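Local structure of predicted ATPase involved in replication control, Cdc46/Mcm family (Methanopyrus kandleri AV19, 3F8T) at residues A[453-458]-A[481-486]; A[420-425]-A[474-479]; A[135-140]-A[148-153]; A[126-131]-A[287-292]. The protein is an archaeal homolog of the MCM replicative helicase that probably binds ATP and single-stranded DNA and may help unwind DNA at replication. The protein carries 2 engineered substitutions. All coordinates share one frame; numbering follows the deposited sequence.

Contact 1 (A[453-458]-A[481-486])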
loop_
_atom_site.group_PDB
_atom_site.type_symbol
_atom_site.label_atom_id
_atom_site.label_comp_id
_atom_site.label_asym_id
_atom_site.label_seq_id
_atom_site.Cartn_x
_atom_site.Cartn_y
_atom_site.Cartn_z
ATOM N N GLU A 453 -11.471 -9.629 -19.013
ATOM C CA GLU A 453 -10.608 -8.828 -18.142
ATOM C C GLU A 453 -10.224 -9.575 -16.854
ATOM O O GLU A 453 -9.054 -9.564 -16.452
ATOM C CB GLU A 453 -11.262 -7.465 -17.867
ATOM C CG GLU A 453 -11.284 -6.582 -19.135
ATOM C CD GLU A 453 -12.407 -5.547 -19.191
ATOM O OE1 GLU A 453 -13.034 -5.260 -18.148
ATOM O OE2 GLU A 453 -12.661 -5.007 -20.299
ATOM N N SER A 454 -11.185 -10.251 -16.229
ATOM C CA SER A 454 -10.907 -10.979 -14.976
ATOM C C SER A 454 -9.941 -12.141 -15.184
ATOM O O SER A 454 -8.998 -12.336 -14.386
ATOM C CB SER A 454 -12.201 -11.484 -14.336
ATOM O OG SER A 454 -13.032 -10.383 -14.012
ATOM N N VAL A 455 -10.160 -12.908 -16.251
ATOM C CA VAL A 455 -9.242 -14.008 -16.555
ATOM C C VAL A 455 -7.815 -13.466 -16.741
ATOM O O VAL A 455 -6.861 -14.023 -16.188
ATOM C CB VAL A 455 -9.695 -14.828 -17.781
ATOM C CG1 VAL A 455 -8.617 -15.843 -18.179
ATOM C CG2 VAL A 455 -10.982 -15.548 -17.443
ATOM N N GLU A 456 -7.679 -12.376 -17.490
ATOM C CA GLU A 456 -6.356 -11.792 -17.727
ATOM C C GLU A 456 -5.690 -11.336 -16.426
ATOM O O GLU A 456 -4.512 -11.606 -16.213
ATOM C CB GLU A 456 -6.409 -10.647 -18.767
ATOM C CG GLU A 456 -5.083 -9.898 -18.896
ATOM C CD GLU A 456 -4.716 -9.482 -20.324
ATOM O OE1 GLU A 456 -5.460 -9.770 -21.283
ATOM O OE2 GLU A 456 -3.662 -8.837 -20.468
ATOM N N ARG A 457 -6.448 -10.658 -15.562
ATOM C CA ARG A 457 -5.944 -10.236 -14.248
ATOM C C ARG A 457 -5.510 -11.398 -13.387
ATOM O O ARG A 457 -4.450 -11.339 -12.750
ATOM C CB ARG A 457 -7.010 -9.449 -13.493
ATOM C CG ARG A 457 -7.229 -8.060 -14.031
ATOM C CD ARG A 457 -8.336 -7.347 -13.228
ATOM N NE ARG A 457 -8.854 -6.220 -14.004
ATOM C CZ ARG A 457 -10.114 -6.076 -14.409
ATOM N NH1 ARG A 457 -11.051 -6.964 -14.097
ATOM N NH2 ARG A 457 -10.447 -5.016 -15.124
ATOM N N LEU A 458 -6.335 -12.447 -13.346
ATOM C CA LEU A 458 -6.003 -13.630 -12.556
ATOM C C LEU A 458 -4.768 -14.339 -13.090
ATOM O O LEU A 458 -3.971 -14.883 -12.306
ATOM C CB LEU A 458 -7.181 -14.602 -12.502
ATOM C CG LEU A 458 -8.378 -14.197 -11.631
ATOM C CD1 LEU A 458 -9.649 -14.891 -12.149
ATOM C CD2 LEU A 458 -8.085 -14.605 -10.183
ATOM N N GLU A 481 -10.373 -21.419 -15.129
ATOM C CA GLU A 481 -11.064 -22.388 -14.261
ATOM C C GLU A 481 -11.760 -21.685 -13.096
ATOM O O GLU A 481 -12.874 -22.041 -12.728
ATOM C CB GLU A 481 -10.081 -23.439 -13.738
ATOM C CG GLU A 481 -10.737 -24.667 -13.091
ATOM C CD GLU A 481 -10.997 -24.523 -11.590
ATOM O OE1 GLU A 481 -10.175 -23.895 -10.870
ATOM O OE2 GLU A 481 -12.030 -25.058 -11.126
ATOM N N LEU A 482 -11.115 -20.669 -12.526
ATOM C CA LEU A 482 -11.736 -19.917 -11.424
ATOM C C LEU A 482 -12.907 -19.065 -11.862
ATOM O O LEU A 482 -13.911 -18.998 -11.158
ATOM C CB LEU A 482 -10.707 -19.036 -10.708
ATOM C CG LEU A 482 -9.593 -19.795 -9.980
ATOM C CD1 LEU A 482 -8.530 -18.811 -9.500
ATOM C CD2 LEU A 482 -10.097 -20.664 -8.823
ATOM N N VAL A 483 -12.786 -18.402 -13.015
ATOM C CA VAL A 483 -13.892 -17.591 -13.529
ATOM C C VAL A 483 -15.066 -18.515 -13.871
ATOM O O VAL A 483 -16.204 -18.247 -13.472
ATOM C CB VAL A 483 -13.476 -16.680 -14.734
ATOM C CG1 VAL A 483 -14.706 -15.977 -15.350
ATOM C CG2 VAL A 483 -12.474 -15.629 -14.283
ATOM N N ASP A 484 -14.776 -19.614 -14.562
ATOM C CA ASP A 484 -15.802 -20.631 -14.876
ATOM C C ASP A 484 -16.510 -21.188 -13.636
ATOM O O ASP A 484 -17.745 -21.347 -13.622
ATOM C CB ASP A 484 -15.193 -21.779 -15.675
ATOM C CG ASP A 484 -14.954 -21.416 -17.121
ATOM O OD1 ASP A 484 -15.604 -20.480 -17.631
ATOM O OD2 ASP A 484 -14.104 -22.067 -17.749
ATOM N N TRP A 485 -15.731 -21.465 -12.595
ATOM C CA TRP A 485 -16.281 -21.969 -11.331
ATOM C C TRP A 485 -17.264 -20.961 -10.739
ATOM O O TRP A 485 -18.375 -21.333 -10.361
ATOM C CB TRP A 485 -15.157 -22.299 -10.347
ATOM C CG TRP A 485 -15.608 -22.875 -9.033
ATOM C CD1 TRP A 485 -15.803 -24.201 -8.730
ATOM C CD2 TRP A 485 -15.911 -22.145 -7.842
ATOM N NE1 TRP A 485 -16.216 -24.332 -7.419
ATOM C CE2 TRP A 485 -16.287 -23.085 -6.854
ATOM C CE3 TRP A 485 -15.911 -20.788 -7.514
ATOM C CZ2 TRP A 485 -16.652 -22.706 -5.562
ATOM C CZ3 TRP A 485 -16.270 -20.409 -6.225
ATOM C CH2 TRP A 485 -16.631 -21.368 -5.264
ATOM N N TYR A 486 -16.853 -19.693 -10.677
ATOM C CA TYR A 486 -17.722 -18.576 -10.271
ATOM C C TYR A 486 -19.008 -18.494 -11.101
ATOM O O TYR A 486 -20.120 -18.410 -10.555
ATOM C CB TYR A 486 -16.947 -17.244 -10.377
ATOM C CG TYR A 486 -17.815 -16.009 -10.553
ATOM C CD1 TYR A 486 -18.923 -15.801 -9.738
ATOM C CD2 TYR A 486 -17.517 -15.045 -11.515
ATOM C CE1 TYR A 486 -19.735 -14.683 -9.883
ATOM C CE2 TYR A 486 -18.336 -13.898 -11.675
ATOM C CZ TYR A 486 -19.440 -13.734 -10.840
ATOM O OH TYR A 486 -20.275 -12.624 -10.916
#
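Val483 pushes its CG2 methyl between Val455 and Leu458 of the facing helix. Its CG2 meets Val455 CG2 at 3.5 Å, a little tighter than usual for two methyls. The same Val483 CG2 touches Leu458 CD1 at 3.6 Å. The Val455 and Val483 side chains cross at about a right angle and touch through one methyl of each. With CG1 of Val483 anti to the backbone N (chi1 173°), CG2 is the branch turned to the partner helix. Ser454 adds only its CB, 4.2 Å from Val483 CG2. Its hydroxyl is engaged by Asp372 and by the carbonyl of Arg450. Further along, Leu458 CD2 reaches Leu482 CD1 at 4.3 Å, a looser pair.

The two helices, 449-465 and 473-489, belong to the AAA-lid region. Their short segments run at 137° with axes 9.7 Å apart, nearer antiparallel than parallel. Trp426 of helix 417-439 also packs on both valines, and Leu373 of strand 373-376 lies against Val483 and Leu458. The lid helices thus meet the edge strand of the parallel ATPase sheet here. No hydrogen bond or salt bridge links the two segments. The buried contact between them therefore rests on the fit of methyl groups.

Contact 2 (A[420-425]-A[474-479])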
loop_
_atom_site.group_PDB
_atom_site.type_symbol
_atom_site.label_atom_id
_atom_site.label_comp_id
_atom_site.label_asym_id
_atom_site.label_seq_id
_atom_site.Cartn_x
_atom_site.Cartn_y
_atom_site.Cartn_z
ATOM N N ARG A 420 -1.946 -15.323 -25.070
ATOM C CA ARG A 420 -2.972 -14.469 -25.670
ATOM C C ARG A 420 -3.937 -15.310 -26.493
ATOM O O ARG A 420 -5.157 -15.123 -26.411
ATOM C CB ARG A 420 -2.354 -13.367 -26.527
ATOM C CG ARG A 420 -3.400 -12.487 -27.181
ATOM C CD ARG A 420 -2.793 -11.315 -27.901
ATOM N NE ARG A 420 -2.074 -11.679 -29.120
ATOM C CZ ARG A 420 -2.617 -12.250 -30.197
ATOM N NH1 ARG A 420 -3.901 -12.584 -30.224
ATOM N NH2 ARG A 420 -1.856 -12.511 -31.251
ATOM N N LYS A 421 -3.396 -16.255 -27.258
ATOM C CA LYS A 421 -4.243 -17.159 -28.045
ATOM C C LYS A 421 -5.111 -18.047 -27.151
ATOM O O LYS A 421 -6.304 -18.239 -27.429
ATOM C CB LYS A 421 -3.409 -17.988 -29.026
ATOM C CG LYS A 421 -2.912 -17.151 -30.189
ATOM C CD LYS A 421 -1.961 -17.926 -31.092
ATOM C CE LYS A 421 -1.730 -17.166 -32.392
ATOM N NZ LYS A 421 -0.350 -17.364 -32.935
ATOM N N ARG A 422 -4.518 -18.550 -26.071
ATOM C CA ARG A 422 -5.228 -19.379 -25.103
ATOM C C ARG A 422 -6.397 -18.601 -24.479
ATOM O O ARG A 422 -7.492 -19.144 -24.279
ATOM C CB ARG A 422 -4.257 -19.881 -24.022
ATOM C CG ARG A 422 -4.893 -20.773 -22.965
ATOM C CD ARG A 422 -5.074 -22.217 -23.439
ATOM N NE ARG A 422 -3.980 -23.036 -22.928
ATOM C CZ ARG A 422 -4.058 -24.335 -22.652
ATOM N NH1 ARG A 422 -5.195 -24.999 -22.835
ATOM N NH2 ARG A 422 -2.991 -24.966 -22.178
ATOM N N LEU A 423 -6.154 -17.323 -24.204
ATOM C CA LEU A 423 -7.144 -16.455 -23.574
ATOM C C LEU A 423 -8.289 -16.148 -24.542
ATOM O O LEU A 423 -9.465 -16.249 -24.184
ATOM C CB LEU A 423 -6.482 -15.161 -23.105
ATOM C CG LEU A 423 -7.381 -14.048 -22.566
ATOM C CD1 LEU A 423 -8.133 -14.485 -21.331
ATOM C CD2 LEU A 423 -6.554 -12.809 -22.276
ATOM N N GLU A 424 -7.933 -15.782 -25.768
ATOM C CA GLU A 424 -8.939 -15.472 -26.792
ATOM C C GLU A 424 -9.818 -16.691 -27.120
ATOM O O GLU A 424 -11.040 -16.552 -27.302
ATOM C CB GLU A 424 -8.287 -14.798 -28.017
ATOM C CG GLU A 424 -7.750 -13.404 -27.617
ATOM C CD GLU A 424 -7.146 -12.564 -28.739
ATOM O OE1 GLU A 424 -6.390 -13.104 -29.585
ATOM O OE2 GLU A 424 -7.399 -11.329 -28.729
ATOM N N HIS A 425 -9.201 -17.872 -27.128
ATOM C CA HIS A 425 -9.888 -19.144 -27.372
ATOM C C HIS A 425 -10.907 -19.476 -26.283
ATOM O O HIS A 425 -12.050 -19.825 -26.583
ATOM C CB HIS A 425 -8.875 -20.292 -27.489
ATOM C CG HIS A 425 -9.502 -21.638 -27.707
ATOM N ND1 HIS A 425 -10.144 -21.981 -28.878
ATOM C CD2 HIS A 425 -9.577 -22.727 -26.904
ATOM C CE1 HIS A 425 -10.582 -23.224 -28.792
ATOM N NE2 HIS A 425 -10.256 -23.698 -27.601
ATOM N N GLU A 474 -0.560 -21.857 -19.164
ATOM C CA GLU A 474 -0.835 -22.485 -17.882
ATOM C C GLU A 474 -1.473 -21.512 -16.866
ATOM O O GLU A 474 -2.356 -21.919 -16.086
ATOM C CB GLU A 474 0.453 -23.081 -17.329
ATOM C CG GLU A 474 0.925 -24.358 -18.067
ATOM C CD GLU A 474 1.307 -24.141 -19.537
ATOM O OE1 GLU A 474 1.860 -23.061 -19.887
ATOM O OE2 GLU A 474 1.044 -25.075 -20.343
ATOM N N ASP A 475 -1.036 -20.248 -16.881
ATOM C CA ASP A 475 -1.609 -19.196 -16.019
ATOM C C ASP A 475 -3.034 -18.852 -16.457
ATOM O O ASP A 475 -3.888 -18.551 -15.623
ATOM C CB ASP A 475 -0.768 -17.907 -16.035
ATOM C CG ASP A 475 0.698 -18.135 -15.652
ATOM O OD1 ASP A 475 0.971 -18.881 -14.686
ATOM O OD2 ASP A 475 1.588 -17.559 -16.319
ATOM N N VAL A 476 -3.257 -18.849 -17.772
ATOM C CA VAL A 476 -4.570 -18.562 -18.335
ATOM C C VAL A 476 -5.549 -19.656 -17.933
ATOM O O VAL A 476 -6.676 -19.366 -17.548
ATOM C CB VAL A 476 -4.530 -18.381 -19.870
ATOM C CG1 VAL A 476 -5.961 -18.251 -20.416
ATOM C CG2 VAL A 476 -3.724 -17.114 -20.227
ATOM N N ASP A 477 -5.087 -20.901 -17.985
ATOM C CA ASP A 477 -5.905 -22.059 -17.664
ATOM C C ASP A 477 -6.389 -22.032 -16.217
ATOM O O ASP A 477 -7.554 -22.346 -15.927
ATOM C CB ASP A 477 -5.126 -23.352 -17.940
ATOM C CG ASP A 477 -5.039 -23.677 -19.425
ATOM O OD1 ASP A 477 -5.662 -22.967 -20.246
ATOM O OD2 ASP A 477 -4.353 -24.656 -19.766
ATOM N N ILE A 478 -5.488 -21.678 -15.311
ATOM C CA ILE A 478 -5.828 -21.592 -13.893
ATOM C C ILE A 478 -6.854 -20.482 -13.644
ATOM O O ILE A 478 -7.849 -20.684 -12.943
ATOM C CB ILE A 478 -4.567 -21.346 -13.049
ATOM C CG1 ILE A 478 -3.733 -22.618 -12.961
ATOM C CG2 ILE A 478 -4.933 -20.811 -11.641
ATOM C CD1 ILE A 478 -2.306 -22.354 -12.453
ATOM N N ALA A 479 -6.583 -19.309 -14.213
ATOM C CA ALA A 479 -7.494 -18.157 -14.172
ATOM C C ALA A 479 -8.904 -18.490 -14.719
ATOM O O ALA A 479 -9.927 -18.200 -14.079
ATOM C CB ALA A 479 -6.878 -17.010 -14.948
#
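Arg422 lays its guanidinium across the carboxylate of Asp477. The closest atoms are Arg422 NH2 and Asp477 OD2, 2.8 Å apart. This salt bridge is not a hydrogen bond. OD2 lies well out of the guanidinium plane, and no N-H points at it. The other oxygen, Asp477 OD1, sits over the same guanidinium group and is 3.2 Å from Arg422 NE. The carboxylate stands at 80° to the guanidinium. With no N-H aimed at OD2, attraction between charges holds the pair. Arg422 starts with CG anti to its N (chi1 -179°), then bends at chi2 and chi3. The bends fold the guanidinium over the carboxylate. Glu474 lies near the guanidinium plane at its edge, but its OE2 is 4.4 Å from Arg422 NH2. It probably adds a weaker attraction.

Beneath the charges, Val476 CG1 touches Arg422 CG at 3.7 Å. It also reaches the backbone at Leu423 CA, 3.8 Å away. Helices 417-439 and 473-489 of the AAA-lid region pack here nearly parallel, their short segments 26° apart with axes 9.1 Å from each other. Leu423 joins this side-chain layer through CB, 4.1 Å from Val476 CG1. Its side chain also touches Glu456 of helix 449-465 and Leu415 of strand 414-415. Leu458 of helix 449-465 packs on Ala479, three residues after Val476.

Contact 3 (A[135-140]-A[148-153])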
loop_
_atom_site.group_PDB
_atom_site.type_symbol
_atom_site.label_atom_id
_atom_site.label_comp_id
_atom_site.label_asym_id
_atom_site.label_seq_id
_atom_site.Cartn_x
_atom_site.Cartn_y
_atom_site.Cartn_z
ATOM N N GLU A 135 0.885 22.503 6.124
ATOM C CA GLU A 135 1.658 22.798 7.340
ATOM C C GLU A 135 1.949 21.619 8.261
ATOM O O GLU A 135 3.034 21.547 8.827
ATOM C CB GLU A 135 0.963 23.887 8.172
ATOM C CG GLU A 135 0.796 25.226 7.459
ATOM C CD GLU A 135 -0.104 26.200 8.201
ATOM O OE1 GLU A 135 -0.829 25.776 9.137
ATOM O OE2 GLU A 135 -0.093 27.403 7.838
ATOM N N HIS A 136 0.967 20.736 8.447
ATOM C CA HIS A 136 1.066 19.653 9.423
ATOM C C HIS A 136 0.602 18.330 8.835
ATOM O O HIS A 136 -0.272 18.300 7.969
ATOM C CB HIS A 136 0.190 19.928 10.642
ATOM C CG HIS A 136 0.665 21.058 11.501
ATOM N ND1 HIS A 136 1.433 20.860 12.628
ATOM C CD2 HIS A 136 0.463 22.395 11.410
ATOM C CE1 HIS A 136 1.697 22.028 13.188
ATOM N NE2 HIS A 136 1.124 22.975 12.466
ATOM N N ALA A 137 1.172 17.241 9.335
ATOM C CA ALA A 137 0.708 15.913 8.971
ATOM C C ALA A 137 0.698 15.000 10.186
ATOM O O ALA A 137 1.404 15.246 11.189
ATOM C CB ALA A 137 1.578 15.331 7.861
ATOM N N ILE A 138 -0.124 13.954 10.115
ATOM C CA ILE A 138 -0.042 12.869 11.093
ATOM C C ILE A 138 0.355 11.620 10.316
ATOM O O ILE A 138 -0.271 11.311 9.290
ATOM C CB ILE A 138 -1.369 12.622 11.815
ATOM C CG1 ILE A 138 -1.751 13.819 12.702
ATOM C CG2 ILE A 138 -1.292 11.324 12.644
ATOM C CD1 ILE A 138 -3.229 13.789 13.097
ATOM N N VAL A 139 1.395 10.930 10.793
ATOM C CA VAL A 139 1.895 9.724 10.124
ATOM C C VAL A 139 1.781 8.466 11.003
ATOM O O VAL A 139 2.307 8.422 12.124
ATOM C CB VAL A 139 3.387 9.911 9.666
ATOM C CG1 VAL A 139 3.905 8.674 8.996
ATOM C CG2 VAL A 139 3.532 11.118 8.729
ATOM N N ASP A 140 1.130 7.435 10.468
ATOM C CA ASP A 140 1.044 6.125 11.129
ATOM C C ASP A 140 2.329 5.354 10.837
ATOM O O ASP A 140 2.545 4.891 9.711
ATOM C CB ASP A 140 -0.194 5.360 10.627
ATOM C CG ASP A 140 -0.303 3.930 11.192
ATOM O OD1 ASP A 140 0.443 3.542 12.124
ATOM O OD2 ASP A 140 -1.149 3.184 10.662
ATOM N N VAL A 148 3.736 15.808 12.593
ATOM C CA VAL A 148 4.842 16.340 11.781
ATOM C C VAL A 148 4.574 17.778 11.350
ATOM O O VAL A 148 3.516 18.069 10.772
ATOM C CB VAL A 148 5.099 15.470 10.493
ATOM C CG1 VAL A 148 6.343 15.949 9.763
ATOM C CG2 VAL A 148 5.232 13.968 10.829
ATOM N N ARG A 149 5.520 18.675 11.651
ATOM C CA ARG A 149 5.523 20.033 11.101
ATOM C C ARG A 149 6.301 19.966 9.804
ATOM O O ARG A 149 7.468 19.556 9.795
ATOM C CB ARG A 149 6.157 21.032 12.080
ATOM C CG ARG A 149 5.224 21.505 13.182
ATOM C CD ARG A 149 5.891 22.596 14.044
ATOM N NE ARG A 149 6.933 22.020 14.891
ATOM C CZ ARG A 149 6.753 21.602 16.140
ATOM N NH1 ARG A 149 5.563 21.708 16.723
ATOM N NH2 ARG A 149 7.765 21.064 16.806
ATOM N N LEU A 150 5.643 20.342 8.709
ATOM C CA LEU A 150 6.159 20.041 7.370
ATOM C C LEU A 150 7.190 21.027 6.832
ATOM O O LEU A 150 8.032 20.649 6.022
ATOM C CB LEU A 150 5.019 19.848 6.365
ATOM C CG LEU A 150 4.130 18.614 6.596
ATOM C CD1 LEU A 150 2.869 18.717 5.764
ATOM C CD2 LEU A 150 4.884 17.324 6.278
ATOM N N HIS A 151 7.102 22.290 7.250
ATOM C CA HIS A 151 8.083 23.303 6.822
ATOM C C HIS A 151 8.256 23.344 5.299
ATOM O O HIS A 151 9.378 23.320 4.788
ATOM C CB HIS A 151 9.441 23.068 7.506
ATOM C CG HIS A 151 9.371 23.066 9.002
ATOM N ND1 HIS A 151 9.003 24.176 9.734
ATOM C CD2 HIS A 151 9.613 22.084 9.904
ATOM C CE1 HIS A 151 9.022 23.877 11.022
ATOM N NE2 HIS A 151 9.392 22.613 11.151
ATOM N N GLY A 152 7.143 23.391 4.570
ATOM C CA GLY A 152 7.189 23.507 3.108
ATOM C C GLY A 152 7.298 22.202 2.347
ATOM O O GLY A 152 7.146 22.175 1.117
ATOM N N HIS A 153 7.574 21.110 3.061
ATOM C CA HIS A 153 7.694 19.800 2.423
ATOM C C HIS A 153 6.322 19.232 2.135
ATOM O O HIS A 153 5.419 19.316 2.965
ATOM C CB HIS A 153 8.506 18.841 3.279
ATOM C CG HIS A 153 9.908 19.294 3.510
ATOM N ND1 HIS A 153 10.276 20.027 4.615
ATOM C CD2 HIS A 153 11.032 19.130 2.773
ATOM C CE1 HIS A 153 11.569 20.292 4.554
ATOM N NE2 HIS A 153 12.052 19.759 3.446
HETATM O O HOH W 1 5.490 23.766 8.875
#
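Leu150 and Val148 pack against Ala137 and Val139 on one face of an antiparallel beta hairpin in the OB-fold region. Val139 CG2 meets Val148 CG2 at 3.9 Å. Leu150 CD2 lies 4.2 Å from Ala137 CB, while its CD1 rests on the backbone of His136. Leu155 covers both Leu150 and Ala137. Cutting Leu150 back to alanine is likely to open a gap over Ala137 and leave Leu155 with less to pack on.

Ala137 and Val148 form a hydrogen-bonded pair, with Ala137 N to Val148 O at 2.9 Å. Leu150 N bonds Glu135 O nearly straight (171°). On the other face, His136 and Arg149 run side by side. His136 CE1 lies 3.6 Å from Arg149 CG. Asp173 takes the polar end of Arg149. At the edge, a type I' turn runs from Leu150 to His153. Its Leu150 O accepts from both His153 N and His153 ND1, the latter at 2.7 Å and in the plane of the imidazole ring.

Contact 4 (A[126-131]-A[287-292])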
loop_
_atom_site.group_PDB
_atom_site.type_symbol
_atom_site.label_atom_id
_atom_site.label_comp_id
_atom_site.label_asym_id
_atom_site.label_seq_id
_atom_site.Cartn_x
_atom_site.Cartn_y
_atom_site.Cartn_z
ATOM N N ARG A 126 -1.811 9.763 7.499
ATOM C CA ARG A 126 -3.221 9.658 7.870
ATOM C C ARG A 126 -3.981 10.939 7.570
ATOM O O ARG A 126 -5.176 10.903 7.250
ATOM C CB ARG A 126 -3.334 9.372 9.364
ATOM C CG ARG A 126 -2.777 8.021 9.767
ATOM C CD ARG A 126 -3.793 6.918 9.526
ATOM N NE ARG A 126 -4.684 6.794 10.668
ATOM C CZ ARG A 126 -4.701 5.766 11.508
ATOM N NH1 ARG A 126 -3.890 4.728 11.342
ATOM N NH2 ARG A 126 -5.547 5.778 12.517
ATOM N N GLU A 127 -3.283 12.071 7.680
ATOM C CA GLU A 127 -3.946 13.362 7.658
ATOM C C GLU A 127 -2.951 14.477 7.346
ATOM O O GLU A 127 -1.762 14.375 7.662
ATOM C CB GLU A 127 -4.630 13.611 9.014
ATOM C CG GLU A 127 -5.420 14.906 9.096
ATOM C CD GLU A 127 -6.002 15.149 10.469
ATOM O OE1 GLU A 127 -6.432 14.167 11.135
ATOM O OE2 GLU A 127 -6.032 16.337 10.880
ATOM N N VAL A 128 -3.439 15.523 6.691
ATOM C CA VAL A 128 -2.643 16.727 6.480
ATOM C C VAL A 128 -3.503 17.930 6.810
ATOM O O VAL A 128 -4.733 17.856 6.736
ATOM C CB VAL A 128 -2.069 16.842 5.050
ATOM C CG1 VAL A 128 -1.186 15.650 4.706
ATOM C CG2 VAL A 128 -3.178 17.050 3.974
ATOM N N ARG A 129 -2.862 19.028 7.199
ATOM C CA ARG A 129 -3.608 20.247 7.471
ATOM C C ARG A 129 -2.797 21.517 7.195
ATOM O O ARG A 129 -1.549 21.502 7.192
ATOM C CB ARG A 129 -4.225 20.228 8.879
ATOM C CG ARG A 129 -3.298 20.517 10.019
ATOM C CD ARG A 129 -4.077 20.580 11.337
ATOM N NE ARG A 129 -3.269 21.174 12.414
ATOM C CZ ARG A 129 -2.386 20.506 13.155
ATOM N NH1 ARG A 129 -2.178 19.207 12.950
ATOM N NH2 ARG A 129 -1.701 21.140 14.102
ATOM N N GLY A 130 -3.531 22.593 6.924
ATOM C CA GLY A 130 -2.936 23.886 6.630
ATOM C C GLY A 130 -3.963 24.941 6.256
ATOM O O GLY A 130 -5.158 24.787 6.506
ATOM N N ALA A 131 -3.483 26.030 5.667
ATOM C CA ALA A 131 -4.350 27.127 5.273
ATOM C C ALA A 131 -3.943 27.569 3.870
ATOM O O ALA A 131 -4.325 26.945 2.878
ATOM C CB ALA A 131 -4.248 28.272 6.279
ATOM N N ARG A 287 -10.903 27.554 10.402
ATOM C CA ARG A 287 -9.743 28.466 10.454
ATOM C C ARG A 287 -8.538 27.841 9.731
ATOM O O ARG A 287 -7.406 27.880 10.223
ATOM C CB ARG A 287 -9.393 28.831 11.906
ATOM N N GLY A 288 -8.812 27.267 8.558
ATOM C CA GLY A 288 -7.862 26.431 7.826
ATOM C C GLY A 288 -8.586 25.207 7.288
ATOM O O GLY A 288 -9.817 25.143 7.316
ATOM N N TRP A 289 -7.823 24.237 6.798
ATOM C CA TRP A 289 -8.384 23.002 6.250
ATOM C C TRP A 289 -7.606 21.787 6.764
ATOM O O TRP A 289 -6.403 21.870 6.989
ATOM C CB TRP A 289 -8.374 23.031 4.715
ATOM C CG TRP A 289 -7.020 23.318 4.142
ATOM C CD1 TRP A 289 -6.532 24.541 3.760
ATOM C CD2 TRP A 289 -5.965 22.372 3.901
ATOM N NE1 TRP A 289 -5.245 24.411 3.291
ATOM C CE2 TRP A 289 -4.871 23.093 3.370
ATOM C CE3 TRP A 289 -5.841 20.983 4.078
ATOM C CZ2 TRP A 289 -3.663 22.473 3.018
ATOM C CZ3 TRP A 289 -4.643 20.370 3.730
ATOM C CH2 TRP A 289 -3.570 21.112 3.204
ATOM N N ALA A 290 -8.303 20.674 6.959
ATOM C CA ALA A 290 -7.647 19.402 7.285
ATOM C C ALA A 290 -8.230 18.317 6.395
ATOM O O ALA A 290 -9.443 18.273 6.195
ATOM C CB ALA A 290 -7.843 19.059 8.736
ATOM N N LEU A 291 -7.367 17.466 5.847
ATOM C CA LEU A 291 -7.803 16.371 4.996
ATOM C C LEU A 291 -7.335 15.047 5.609
ATOM O O LEU A 291 -6.129 14.828 5.755
ATOM C CB LEU A 291 -7.233 16.547 3.591
ATOM C CG LEU A 291 -7.621 15.513 2.532
ATOM C CD1 LEU A 291 -9.121 15.557 2.254
ATOM C CD2 LEU A 291 -6.816 15.720 1.252
ATOM N N ARG A 292 -8.296 14.194 5.976
ATOM C CA ARG A 292 -8.020 12.933 6.678
ATOM C C ARG A 292 -8.424 11.726 5.818
ATOM O O ARG A 292 -9.554 11.657 5.304
ATOM C CB ARG A 292 -8.744 12.890 8.038
ATOM C CG ARG A 292 -8.734 11.497 8.666
ATOM C CD ARG A 292 -8.947 11.458 10.161
ATOM N NE ARG A 292 -8.426 10.187 10.674
ATOM C CZ ARG A 292 -7.188 9.997 11.139
ATOM N NH1 ARG A 292 -6.314 11.010 11.214
ATOM N NH2 ARG A 292 -6.820 8.788 11.558
#
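Trp289 NE1 donates to Ala131 O at 2.7 Å, with the oxygen close to the indole plane. Trp289 N bonds Gly130 O, also at 2.7 Å. At the far end, Arg292 NH1 bonds Glu127 OE1 at 3.2 Å in a salt bridge. Glu127 OE1 uses its anti lone pair, and the two flat groups stand 87° apart. Arg126 NE lies only 3.1 Å from Arg292 NH2. Both are donors and unbonded, though the Glu127 carboxylate probably eases the closeness of their charges.

Trp289 CG sits between the backbone N and the carbonyl carbon (chi1 54°), which folds the indole back over Gly130. Gly130 CA lies over the six-membered ring, 4.2 Å from its centroid, a CH-pi contact. At the ring edge, Trp289 CZ3 meets Val128 CG2 at 3.6 Å. A serine in place of Trp289 would probably leave Ala131 O without this donor and uncover Gly130 and Val128. Four residue pairs make an antiparallel ladder, in which strand 289-293 of the P-loop region extends the OB-fold sheet.

How the contacts relate
The four contacts form two pairs. Contacts 1 and 2 lie 10 Å apart between centres and share helix 473-489. They touch directly: Val455 CG1 is 3.5 Å from Leu423 CD1. Helices 417-439, 449-465 and 473-489 thus form one bundle. Contacts 3 and 4 are also 10 Å apart between centres and belong to one sheet. Strand 118-130 pairs with 134-140 on one side and with 289-293 on the other. His136 O to Arg129 N, 2.8 Å, is a probable hydrogen bond between them. Classic beta bulges occur at Glu135-His136 and Arg126-Glu127. The pairs lie on opposite sides of the chain's centre. Contacts 1 and 4 are about 26 Å apart at their nearest atoms.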